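Local coordinates for trichothecene 3-O-acetyltransferase (PDB 3B2S), which probably transfers an acetyl group from acetyl-coenzyme A to the 3-hydroxyl group of trichothecene mycotoxins, at residues L7-Q12 with G349-L354; D209-K214 with L309-Y314; S410-M415 with L427-E432. All coordinates share one frame; numbering follows the deposited sequence.

The three contacts illustrate how a CoA-dependent acyltransferase fold builds its trichothecene site, and the shell beside it, from elements far apart in sequence. Contact 1 joins residues near the N-terminus to helix 340-356 and so spans most of the chain; both segments of contact 2 fall within that span, and contact 3 follows nearer the C-terminus. Contacts 1 and 2 have centres about 11 Å apart and touch, Leu10 against Leu309 and Gln310, Leu350 against Gln211. Contacts 2 and 3, with centres about 20 Å apart, both reach the same mixed sheet, contact 2 through edge strand 310-318, and both touch the bound trichothecene. Contact 1, its centre about 27 Å from that of contact 3, keeps further from the ligand, the Leu350 side chain being about 10 Å away.

Contact 1 (L7-Q12 with G349-L354); sequences LDTLGQ and GLATYL
Leu10 and Leu350 meet obliquely, one CD2 methyl against the other at 3.6 Å, where a short 3-10 turn at residues 10-12 packs onto helix 340-356 of this CoA-dependent acyltransferase fold. Leu350 has its CG anti to the backbone N (chi1 174°), which carries the branch over toward the turn. The same Leu10 CD2 also lies 4.2 Å from Ala351 CB and 4.2 Å from Leu354 CD1, so one methyl meets three side chains spaced over a single turn of the helix. Thr9 and Leu354 are oriented differently: their side chains pass each other in opposite senses. Thr9 CG2 points to the helix, 3.8 Å from Leu354 CB and only 3.2 Å from Ala351 O. With CG2 anti to the backbone N, OG1 lies beside that N and is hydrogen-bonded to Tyr198 OH, in a loop that also supplies Val196 against Ala351. No hydrogen bond joins the two segments; the buried interface is made of methyl groups set against one another and against backbone carbonyls. Thr9 O, which accepts the turn's own bond from Gln12 N at 3.0 Å, is approached from the helix by Leu354 CD1 at 3.7 Å.

Contact 2 (D209-K214 with L309-Y314); sequences DHQIVK and LQNMTY. With B2S ((3alpha,7alpha)-3,7,15-trihydroxy-12,13-epoxytrichothec-9-en-8-one), chain E.
Gln211 and Asn311 join loop 209-214 to the strand by a pair of side-chain amides lying almost in one plane, 17° apart. Gln211 NE2 donates to Asn311 OD1 at 2.8 Å, in the carbonyl plane, and its other N-H goes to Tyr314 OH at 3.0 Å, so both protons of this amide nitrogen are used. The extended chain beyond CG (chi2 -174°) carries the amide far enough to do so, and brings NE2 to the edge of the Tyr314 ring, to which the amide stands nearly perpendicular. Tyr314 OH is bonded further to Leu365 O. Asn311 OD1 accepts a second hydrogen bond, from Met312 N at 2.7 Å, the donor lying to the side of the C=O and tilted from its plane. A water completes the link between the amides, 2.7 Å from Gln211 OE1 and accepting from Asn311 ND2 at 2.8 Å.

These bonds hold a loop against strand 310-318, an edge strand of the seven-stranded mixed sheet in this acyltransferase fold.

Aromatic contact supplies the second kind of interaction. His210 CB sits squarely over one face of Tyr314, 3.6 Å from the ring centroid and 8° off its normal, as a CH-pi contact. The two rings are inclined obliquely to each other, and His210 ND1 is hydrogen-bonded to Asp368 OD2.

Of these two segments, the strand is the one that meets the bound trichothecene. Met312, doubled back at chi2 and chi3, brings CE to 3.6 Å from O2 of B2S, the epoxide oxygen, while Gln310 OE1 lies 3.8 Å from C3 of B2S, the carbon bearing the hydroxyl that is probably acetylated.

Contact 3 (S410-M415 with L427-E432); sequences SLMYFM and LSLRDE. With B2S ((3alpha,7alpha)-3,7,15-trihydroxy-12,13-epoxytrichothec-9-en-8-one), chain E.
Met412 and Leu427 form an antiparallel non-hydrogen-bonded pair, with their side chains on the same face of the sheet. Met412 CG lies anti to the carbonyl carbon (chi1 -55°) and the chain runs on extended, laying SD 3.8 Å from Leu427 CG and taking CE past it to 4.0 Å from Leu429 CD2. One extended thioether chain thus spans two residues of the partner strand, while Leu437 of helix 431-439 packs on both leucines.

Ser428 contributes mainly backbone. Its N-H reaches Leu411 O at 3.0 Å, nearly in line with the carbonyl, and its own O accepts from Ser410 N at 2.7 Å, this donor standing above the carbonyl plane. Its CB comes within 3.4 Å of Leu411 O. The two strand segments, 157° between their directions, are held in register by these bonds.

Strand alternation sends Leu411 and Tyr413 to the other face, that of the substrate. Leu411 CD1 touches C13 of B2S at 3.6 Å, and Tyr413 OH donates to O1 of B2S at 2.8 Å. Paired strands 411-414 and 423-430 make a beta hairpin in the seven-stranded mixed sheet, packed with apolar side chains on one face and lining the trichothecene site with the other.

Contact 1 (L7-Q12 with G349-L354)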
loop_
_atom_site.group_PDB
_atom_site.type_symbol
_atom_site.label_atom_id
_atom_site.label_comp_id
_atom_site.label_asym_id
_atom_site.label_seq_id
_atom_site.Cartn_x
_atom_site.Cartn_y
_atom_site.Cartn_z
ATOM N N LEU A 7 17.690 6.949 -4.573
ATOM C CA LEU A 7 16.551 6.483 -3.786
ATOM C C LEU A 7 16.974 6.249 -2.349
ATOM O O LEU A 7 18.165 6.025 -2.060
ATOM C CB LEU A 7 15.949 5.177 -4.363
ATOM C CG LEU A 7 15.383 5.155 -5.781
ATOM C CD1 LEU A 7 14.586 3.846 -6.030
ATOM C CD2 LEU A 7 14.531 6.311 -6.111
ATOM N N ASP A 8 15.988 6.311 -1.449
ATOM C CA ASP A 8 16.130 5.772 -0.095
ATOM C C ASP A 8 16.816 4.419 -0.198
ATOM O O ASP A 8 16.496 3.642 -1.090
ATOM C CB ASP A 8 14.737 5.536 0.526
ATOM C CG ASP A 8 13.984 6.823 0.750
ATOM O OD1 ASP A 8 14.335 7.528 1.710
ATOM O OD2 ASP A 8 13.056 7.129 -0.035
ATOM N N THR A 9 17.750 4.139 0.710
ATOM C CA THR A 9 18.382 2.812 0.781
ATOM C C THR A 9 17.332 1.681 0.866
ATOM O O THR A 9 17.442 0.662 0.175
ATOM C CB THR A 9 19.417 2.787 1.931
ATOM O OG1 THR A 9 20.388 3.820 1.677
ATOM C CG2 THR A 9 20.143 1.428 2.032
ATOM N N LEU A 10 16.293 1.896 1.676
ATOM C CA LEU A 10 15.158 0.977 1.755
ATOM C C LEU A 10 14.451 0.793 0.415
ATOM O O LEU A 10 13.883 -0.269 0.156
ATOM C CB LEU A 10 14.151 1.439 2.817
ATOM C CG LEU A 10 14.646 1.494 4.268
ATOM C CD1 LEU A 10 13.604 2.158 5.214
ATOM C CD2 LEU A 10 15.045 0.097 4.758
ATOM N N GLY A 11 14.482 1.829 -0.433
ATOM C CA GLY A 11 13.845 1.770 -1.740
ATOM C C GLY A 11 14.673 1.005 -2.773
ATOM O O GLY A 11 14.239 0.818 -3.895
ATOM N N GLN A 12 15.853 0.545 -2.372
ATOM C CA GLN A 12 16.698 -0.286 -3.219
ATOM C C GLN A 12 16.319 -1.778 -3.072
ATOM O O GLN A 12 16.937 -2.624 -3.700
ATOM C CB GLN A 12 18.194 -0.076 -2.898
ATOM C CG GLN A 12 18.695 1.399 -2.860
ATOM C CD GLN A 12 18.826 2.056 -4.244
ATOM O OE1 GLN A 12 18.754 1.397 -5.275
ATOM N NE2 GLN A 12 19.008 3.372 -4.257
ATOM N N GLY A 349 18.967 -1.022 11.066
ATOM C CA GLY A 349 19.637 -2.282 10.775
ATOM C C GLY A 349 19.356 -2.729 9.349
ATOM O O GLY A 349 20.273 -3.142 8.647
ATOM N N LEU A 350 18.088 -2.685 8.929
ATOM C CA LEU A 350 17.764 -3.070 7.556
ATOM C C LEU A 350 18.462 -2.190 6.515
ATOM O O LEU A 350 19.052 -2.710 5.559
ATOM C CB LEU A 350 16.252 -3.086 7.317
ATOM C CG LEU A 350 15.746 -3.340 5.888
ATOM C CD1 LEU A 350 16.247 -4.701 5.318
ATOM C CD2 LEU A 350 14.199 -3.268 5.858
ATOM N N ALA A 351 18.370 -0.872 6.684
ATOM C CA ALA A 351 19.046 0.079 5.810
ATOM C C ALA A 351 20.565 -0.167 5.750
ATOM O O ALA A 351 21.167 -0.088 4.671
ATOM C CB ALA A 351 18.730 1.511 6.263
ATOM N N THR A 352 21.170 -0.473 6.901
ATOM C CA THR A 352 22.626 -0.708 6.989
ATOM C C THR A 352 23.017 -1.978 6.253
ATOM O O THR A 352 23.987 -1.978 5.483
ATOM C CB THR A 352 23.122 -0.769 8.467
ATOM O OG1 THR A 352 22.729 0.428 9.144
ATOM C CG2 THR A 352 24.671 -0.905 8.545
ATOM N N TYR A 353 22.247 -3.046 6.475
ATOM C CA TYR A 353 22.494 -4.309 5.786
ATOM C C TYR A 353 22.430 -4.126 4.268
ATOM O O TYR A 353 23.300 -4.615 3.515
ATOM C CB TYR A 353 21.504 -5.390 6.251
ATOM C CG TYR A 353 21.807 -6.757 5.638
ATOM C CD1 TYR A 353 22.721 -7.624 6.245
ATOM C CD2 TYR A 353 21.195 -7.173 4.450
ATOM C CE1 TYR A 353 23.019 -8.886 5.679
ATOM C CE2 TYR A 353 21.501 -8.428 3.869
ATOM C CZ TYR A 353 22.406 -9.271 4.507
ATOM O OH TYR A 353 22.706 -10.498 3.956
ATOM N N LEU A 354 21.379 -3.443 3.810
ATOM C CA LEU A 354 21.253 -3.106 2.397
ATOM C C LEU A 354 22.442 -2.286 1.890
ATOM O O LEU A 354 23.004 -2.596 0.851
ATOM C CB LEU A 354 19.937 -2.335 2.166
ATOM C CG LEU A 354 18.693 -3.213 2.168
ATOM C CD1 LEU A 354 17.441 -2.356 2.365
ATOM C CD2 LEU A 354 18.570 -4.057 0.893
#

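Contact 2 (D209-K214 with L309-Y314)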
loop_
_atom_site.group_PDB
_atom_site.type_symbol
_atom_site.label_atom_id
_atom_site.label_comp_id
_atom_site.label_asym_id
_atom_site.label_seq_id
_atom_site.Cartn_x
_atom_site.Cartn_y
_atom_site.Cartn_z
ATOM N N ASP A 209 15.892 -10.021 11.114
ATOM C CA ASP A 209 15.085 -11.227 11.197
ATOM C C ASP A 209 13.919 -11.135 10.222
ATOM O O ASP A 209 13.265 -10.078 10.140
ATOM C CB ASP A 209 14.495 -11.375 12.616
ATOM C CG ASP A 209 15.496 -11.885 13.632
ATOM O OD1 ASP A 209 16.641 -12.248 13.267
ATOM O OD2 ASP A 209 15.116 -11.899 14.815
ATOM N N HIS A 210 13.628 -12.249 9.534
ATOM C CA HIS A 210 12.505 -12.359 8.596
ATOM C C HIS A 210 12.655 -11.524 7.315
ATOM O O HIS A 210 11.697 -11.403 6.562
ATOM C CB HIS A 210 11.174 -12.004 9.296
ATOM C CG HIS A 210 11.040 -12.640 10.634
ATOM N ND1 HIS A 210 10.928 -14.006 10.784
ATOM C CD2 HIS A 210 11.079 -12.119 11.885
ATOM C CE1 HIS A 210 10.884 -14.293 12.076
ATOM N NE2 HIS A 210 10.963 -13.168 12.762
ATOM N N GLN A 211 13.850 -10.974 7.061
ATOM C CA GLN A 211 14.025 -10.045 5.920
ATOM C C GLN A 211 15.108 -10.481 4.915
ATOM O O GLN A 211 15.344 -9.808 3.900
ATOM C CB GLN A 211 14.291 -8.629 6.433
ATOM C CG GLN A 211 13.117 -8.151 7.290
ATOM C CD GLN A 211 13.218 -6.734 7.729
ATOM O OE1 GLN A 211 14.280 -6.287 8.153
ATOM N NE2 GLN A 211 12.069 -6.004 7.683
ATOM N N ILE A 212 15.746 -11.617 5.200
ATOM C CA ILE A 212 16.727 -12.183 4.264
ATOM C C ILE A 212 16.301 -13.605 3.893
ATOM O O ILE A 212 16.081 -14.445 4.780
ATOM C CB ILE A 212 18.148 -12.166 4.839
ATOM C CG1 ILE A 212 18.535 -10.741 5.232
ATOM C CG2 ILE A 212 19.165 -12.692 3.791
ATOM C CD1 ILE A 212 19.583 -10.710 6.287
ATOM N N VAL A 213 16.178 -13.856 2.591
ATOM C CA VAL A 213 15.731 -15.140 2.081
ATOM C C VAL A 213 16.872 -16.120 2.333
ATOM O O VAL A 213 18.058 -15.759 2.223
ATOM C CB VAL A 213 15.338 -15.049 0.581
ATOM C CG1 VAL A 213 14.979 -16.403 0.019
ATOM C CG2 VAL A 213 14.157 -14.108 0.406
ATOM N N LYS A 214 16.509 -17.328 2.761
ATOM C CA LYS A 214 17.482 -18.405 2.958
ATOM C C LYS A 214 17.008 -19.602 2.140
ATOM O O LYS A 214 15.813 -19.764 1.919
ATOM C CB LYS A 214 17.605 -18.762 4.444
ATOM C CG LYS A 214 18.388 -17.749 5.284
ATOM C CD LYS A 214 18.540 -18.203 6.733
ATOM C CE LYS A 214 17.264 -17.971 7.553
ATOM N NZ LYS A 214 17.389 -18.559 8.937
ATOM N N LEU A 309 9.964 5.050 3.342
ATOM C CA LEU A 309 10.469 4.949 4.693
ATOM C C LEU A 309 9.451 4.114 5.450
ATOM O O LEU A 309 8.622 4.632 6.198
ATOM C CB LEU A 309 10.659 6.351 5.327
ATOM C CG LEU A 309 11.274 6.423 6.743
ATOM C CD1 LEU A 309 12.385 5.346 6.954
ATOM C CD2 LEU A 309 11.827 7.838 7.015
ATOM N N GLN A 310 9.517 2.806 5.209
ATOM C CA GLN A 310 8.505 1.870 5.677
ATOM C C GLN A 310 9.267 0.616 6.103
ATOM O O GLN A 310 10.316 0.307 5.545
ATOM C CB GLN A 310 7.579 1.514 4.510
ATOM C CG GLN A 310 6.320 0.767 4.886
ATOM C CD GLN A 310 5.944 -0.268 3.846
ATOM O OE1 GLN A 310 5.606 0.067 2.702
ATOM N NE2 GLN A 310 6.027 -1.545 4.230
ATOM N N ASN A 311 8.728 -0.099 7.083
ATOM C CA ASN A 311 9.261 -1.384 7.481
ATOM C C ASN A 311 8.056 -2.267 7.769
ATOM O O ASN A 311 6.922 -1.917 7.402
ATOM C CB ASN A 311 10.191 -1.219 8.691
ATOM C CG ASN A 311 11.177 -2.375 8.851
ATOM O OD1 ASN A 311 10.968 -3.459 8.322
ATOM N ND2 ASN A 311 12.244 -2.142 9.617
ATOM N N MET A 312 8.304 -3.437 8.341
ATOM C CA MET A 312 7.248 -4.350 8.766
ATOM C C MET A 312 7.471 -4.698 10.234
ATOM O O MET A 312 8.587 -4.545 10.752
ATOM C CB MET A 312 7.314 -5.661 7.987
ATOM C CG MET A 312 7.432 -5.526 6.486
ATOM S SD MET A 312 5.974 -4.882 5.683
ATOM C CE MET A 312 4.907 -6.334 5.693
ATOM N N THR A 313 6.418 -5.176 10.898
ATOM C CA THR A 313 6.614 -5.889 12.168
ATOM C C THR A 313 6.175 -7.314 11.893
ATOM O O THR A 313 5.275 -7.529 11.079
ATOM C CB THR A 313 5.795 -5.292 13.356
ATOM O OG1 THR A 313 4.401 -5.284 13.047
ATOM C CG2 THR A 313 6.264 -3.881 13.691
ATOM N N TYR A 314 6.842 -8.274 12.542
ATOM C CA TYR A 314 6.612 -9.722 12.309
ATOM C C TYR A 314 6.136 -10.340 13.616
ATOM O O TYR A 314 6.641 -9.981 14.687
ATOM C CB TYR A 314 7.908 -10.423 11.856
ATOM C CG TYR A 314 8.453 -9.786 10.593
ATOM C CD1 TYR A 314 9.450 -8.809 10.661
ATOM C CD2 TYR A 314 7.908 -10.094 9.346
ATOM C CE1 TYR A 314 9.926 -8.175 9.485
ATOM C CE2 TYR A 314 8.374 -9.475 8.160
ATOM C CZ TYR A 314 9.362 -8.503 8.253
ATOM O OH TYR A 314 9.810 -7.875 7.099
HETATM C C13 B2S E . 2.706 -5.972 2.114
HETATM O O2 B2S E . 3.356 -4.836 2.827
HETATM C C12 B2S E . 3.329 -4.802 1.367
HETATM C C5 B2S E . 4.678 -4.827 0.629
HETATM C C14 B2S E . 5.797 -5.569 1.406
HETATM C C4 B2S E . 4.938 -3.284 0.596
HETATM C C3 B2S E . 3.564 -2.599 0.875
HETATM O O3 B2S E . 3.238 -1.591 -0.111
HETATM C C2 B2S E . 2.526 -3.716 0.743
HETATM O O1 B2S E . 2.242 -3.923 -0.686
HETATM C C11 B2S E . 3.142 -4.855 -1.441
HETATM C C10 B2S E . 2.894 -4.910 -2.843
HETATM C C9 B2S E . 3.113 -6.216 -3.321
HETATM C C16 B2S E . 2.860 -6.563 -4.797
HETATM C C8 B2S E . 3.600 -7.194 -2.417
HETATM O O5 B2S E . 3.826 -8.348 -2.803
HETATM C C7 B2S E . 3.866 -6.827 -0.908
HETATM O O4 B2S E . 4.683 -7.775 -0.205
HETATM C C6 B2S E . 4.455 -5.391 -0.811
HETATM C C15 B2S E . 5.719 -5.250 -1.704
HETATM O O6 B2S E . 5.985 -6.547 -2.280
HETATM O O HOH W 1 14.005 -4.318 9.939
#

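Contact 3 (S410-M415 with L427-E432)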
loop_
_atom_site.group_PDB
_atom_site.type_symbol
_atom_site.label_atom_id
_atom_site.label_comp_id
_atom_site.label_asym_id
_atom_site.label_seq_id
_atom_site.Cartn_x
_atom_site.Cartn_y
_atom_site.Cartn_z
ATOM N N SER A 410 -2.516 -14.204 0.301
ATOM C CA SER A 410 -2.290 -13.695 1.696
ATOM C C SER A 410 -1.906 -12.213 1.784
ATOM O O SER A 410 -1.729 -11.682 2.871
ATOM C CB SER A 410 -1.348 -14.577 2.532
ATOM O OG SER A 410 -1.916 -15.872 2.636
ATOM N N LEU A 411 -1.804 -11.558 0.637
ATOM C CA LEU A 411 -1.602 -10.114 0.618
ATOM C C LEU A 411 -2.930 -9.417 0.883
ATOM O O LEU A 411 -3.981 -9.821 0.369
ATOM C CB LEU A 411 -1.013 -9.687 -0.735
ATOM C CG LEU A 411 -0.667 -8.208 -0.960
ATOM C CD1 LEU A 411 0.435 -7.748 0.019
ATOM C CD2 LEU A 411 -0.216 -8.020 -2.406
ATOM N N MET A 412 -2.869 -8.346 1.679
ATOM C CA MET A 412 -4.063 -7.631 2.121
ATOM C C MET A 412 -3.755 -6.156 2.334
ATOM O O MET A 412 -2.608 -5.811 2.625
ATOM C CB MET A 412 -4.527 -8.202 3.449
ATOM C CG MET A 412 -4.765 -9.706 3.411
ATOM S SD MET A 412 -5.501 -10.225 4.957
ATOM C CE MET A 412 -5.519 -11.991 4.619
ATOM N N TYR A 413 -4.775 -5.308 2.166
ATOM C CA TYR A 413 -4.663 -3.854 2.401
ATOM C C TYR A 413 -5.876 -3.334 3.176
ATOM O O TYR A 413 -6.959 -3.864 3.023
ATOM C CB TYR A 413 -4.634 -3.114 1.051
ATOM C CG TYR A 413 -3.457 -3.483 0.182
ATOM C CD1 TYR A 413 -3.587 -4.387 -0.884
ATOM C CD2 TYR A 413 -2.208 -2.909 0.419
ATOM C CE1 TYR A 413 -2.489 -4.717 -1.670
ATOM C CE2 TYR A 413 -1.108 -3.226 -0.363
ATOM C CZ TYR A 413 -1.254 -4.129 -1.394
ATOM O OH TYR A 413 -0.127 -4.422 -2.133
ATOM N N PHE A 414 -5.697 -2.284 3.978
ATOM C CA PHE A 414 -6.838 -1.423 4.361
ATOM C C PHE A 414 -6.825 -0.184 3.504
ATOM O O PHE A 414 -5.769 0.431 3.306
ATOM C CB PHE A 414 -6.786 -0.966 5.837
ATOM C CG PHE A 414 -6.802 -2.096 6.849
ATOM C CD1 PHE A 414 -7.250 -3.361 6.503
ATOM C CD2 PHE A 414 -6.357 -1.869 8.162
ATOM C CE1 PHE A 414 -7.247 -4.415 7.445
ATOM C CE2 PHE A 414 -6.351 -2.897 9.114
ATOM C CZ PHE A 414 -6.808 -4.179 8.750
ATOM N N MET A 415 -7.998 0.201 3.010
ATOM C CA MET A 415 -8.137 1.444 2.258
ATOM C C MET A 415 -8.020 2.639 3.215
ATOM O O MET A 415 -8.132 2.470 4.431
ATOM C CB MET A 415 -9.475 1.462 1.503
ATOM C CG MET A 415 -9.620 0.329 0.466
ATOM S SD MET A 415 -8.290 0.344 -0.771
ATOM C CE MET A 415 -7.172 -0.957 -0.223
ATOM N N LEU A 427 -8.692 -8.317 0.546
ATOM C CA LEU A 427 -8.063 -9.595 0.925
ATOM C C LEU A 427 -7.816 -10.419 -0.320
ATOM O O LEU A 427 -8.684 -10.518 -1.176
ATOM C CB LEU A 427 -9.003 -10.384 1.856
ATOM C CG LEU A 427 -8.895 -10.153 3.351
ATOM C CD1 LEU A 427 -9.069 -8.675 3.762
ATOM C CD2 LEU A 427 -9.911 -11.072 4.088
ATOM N N SER A 428 -6.623 -11.000 -0.416
ATOM C CA SER A 428 -6.320 -11.962 -1.477
ATOM C C SER A 428 -6.055 -13.312 -0.813
ATOM O O SER A 428 -5.138 -13.440 -0.006
ATOM C CB SER A 428 -5.112 -11.519 -2.301
ATOM O OG SER A 428 -4.949 -12.356 -3.435
ATOM N N LEU A 429 -6.885 -14.300 -1.152
ATOM C CA LEU A 429 -6.823 -15.626 -0.532
ATOM C C LEU A 429 -7.068 -16.671 -1.606
ATOM O O LEU A 429 -7.746 -16.382 -2.611
ATOM C CB LEU A 429 -7.917 -15.759 0.532
ATOM C CG LEU A 429 -7.813 -14.898 1.798
ATOM C CD1 LEU A 429 -9.103 -14.957 2.631
ATOM C CD2 LEU A 429 -6.574 -15.276 2.586
ATOM N N ARG A 430 -6.538 -17.877 -1.400
ATOM C CA ARG A 430 -6.909 -19.001 -2.273
ATOM C C ARG A 430 -8.408 -19.268 -2.103
ATOM O O ARG A 430 -8.982 -18.970 -1.042
ATOM C CB ARG A 430 -6.034 -20.251 -2.015
ATOM C CG ARG A 430 -6.335 -20.998 -0.704
ATOM C CD ARG A 430 -5.495 -22.272 -0.575
ATOM N NE ARG A 430 -4.085 -21.952 -0.459
ATOM C CZ ARG A 430 -3.081 -22.823 -0.527
ATOM N NH1 ARG A 430 -3.312 -24.119 -0.721
ATOM N NH2 ARG A 430 -1.832 -22.394 -0.404
ATOM N N ASP A 431 -9.032 -19.806 -3.155
ATOM C CA ASP A 431 -10.494 -19.952 -3.253
ATOM C C ASP A 431 -11.124 -20.676 -2.059
ATOM O O ASP A 431 -12.200 -20.304 -1.587
ATOM C CB ASP A 431 -10.871 -20.718 -4.528
ATOM C CG ASP A 431 -10.638 -19.913 -5.811
ATOM O OD1 ASP A 431 -10.349 -18.697 -5.753
ATOM O OD2 ASP A 431 -10.758 -20.522 -6.903
ATOM N N GLU A 432 -10.426 -21.704 -1.598
ATOM C CA GLU A 432 -10.830 -22.570 -0.487
ATOM C C GLU A 432 -11.021 -21.718 0.771
ATOM O O GLU A 432 -12.073 -21.762 1.424
ATOM C CB GLU A 432 -9.691 -23.562 -0.273
ATOM C CG GLU A 432 -10.028 -24.852 0.377
ATOM C CD GLU A 432 -8.853 -25.810 0.329
ATOM O OE1 GLU A 432 -8.039 -25.742 -0.631
ATOM O OE2 GLU A 432 -8.737 -26.633 1.248
HETATM C C13 B2S E . 2.706 -5.972 2.114
HETATM O O2 B2S E . 3.356 -4.836 2.827
HETATM C C12 B2S E . 3.329 -4.802 1.367
HETATM C C5 B2S E . 4.678 -4.827 0.629
HETATM C C14 B2S E . 5.797 -5.569 1.406
HETATM C C4 B2S E . 4.938 -3.284 0.596
HETATM C C3 B2S E . 3.564 -2.599 0.875
HETATM O O3 B2S E . 3.238 -1.591 -0.111
HETATM C C2 B2S E . 2.526 -3.716 0.743
HETATM O O1 B2S E . 2.242 -3.923 -0.686
HETATM C C11 B2S E . 3.142 -4.855 -1.441
HETATM C C10 B2S E . 2.894 -4.910 -2.843
HETATM C C9 B2S E . 3.113 -6.216 -3.321
HETATM C C16 B2S E . 2.860 -6.563 -4.797
HETATM C C8 B2S E . 3.600 -7.194 -2.417
HETATM O O5 B2S E . 3.826 -8.348 -2.803
HETATM C C7 B2S E . 3.866 -6.827 -0.908
HETATM O O4 B2S E . 4.683 -7.775 -0.205
HETATM C C6 B2S E . 4.455 -5.391 -0.811
HETATM C C15 B2S E . 5.719 -5.250 -1.704
HETATM O O6 B2S E . 5.985 -6.547 -2.280
#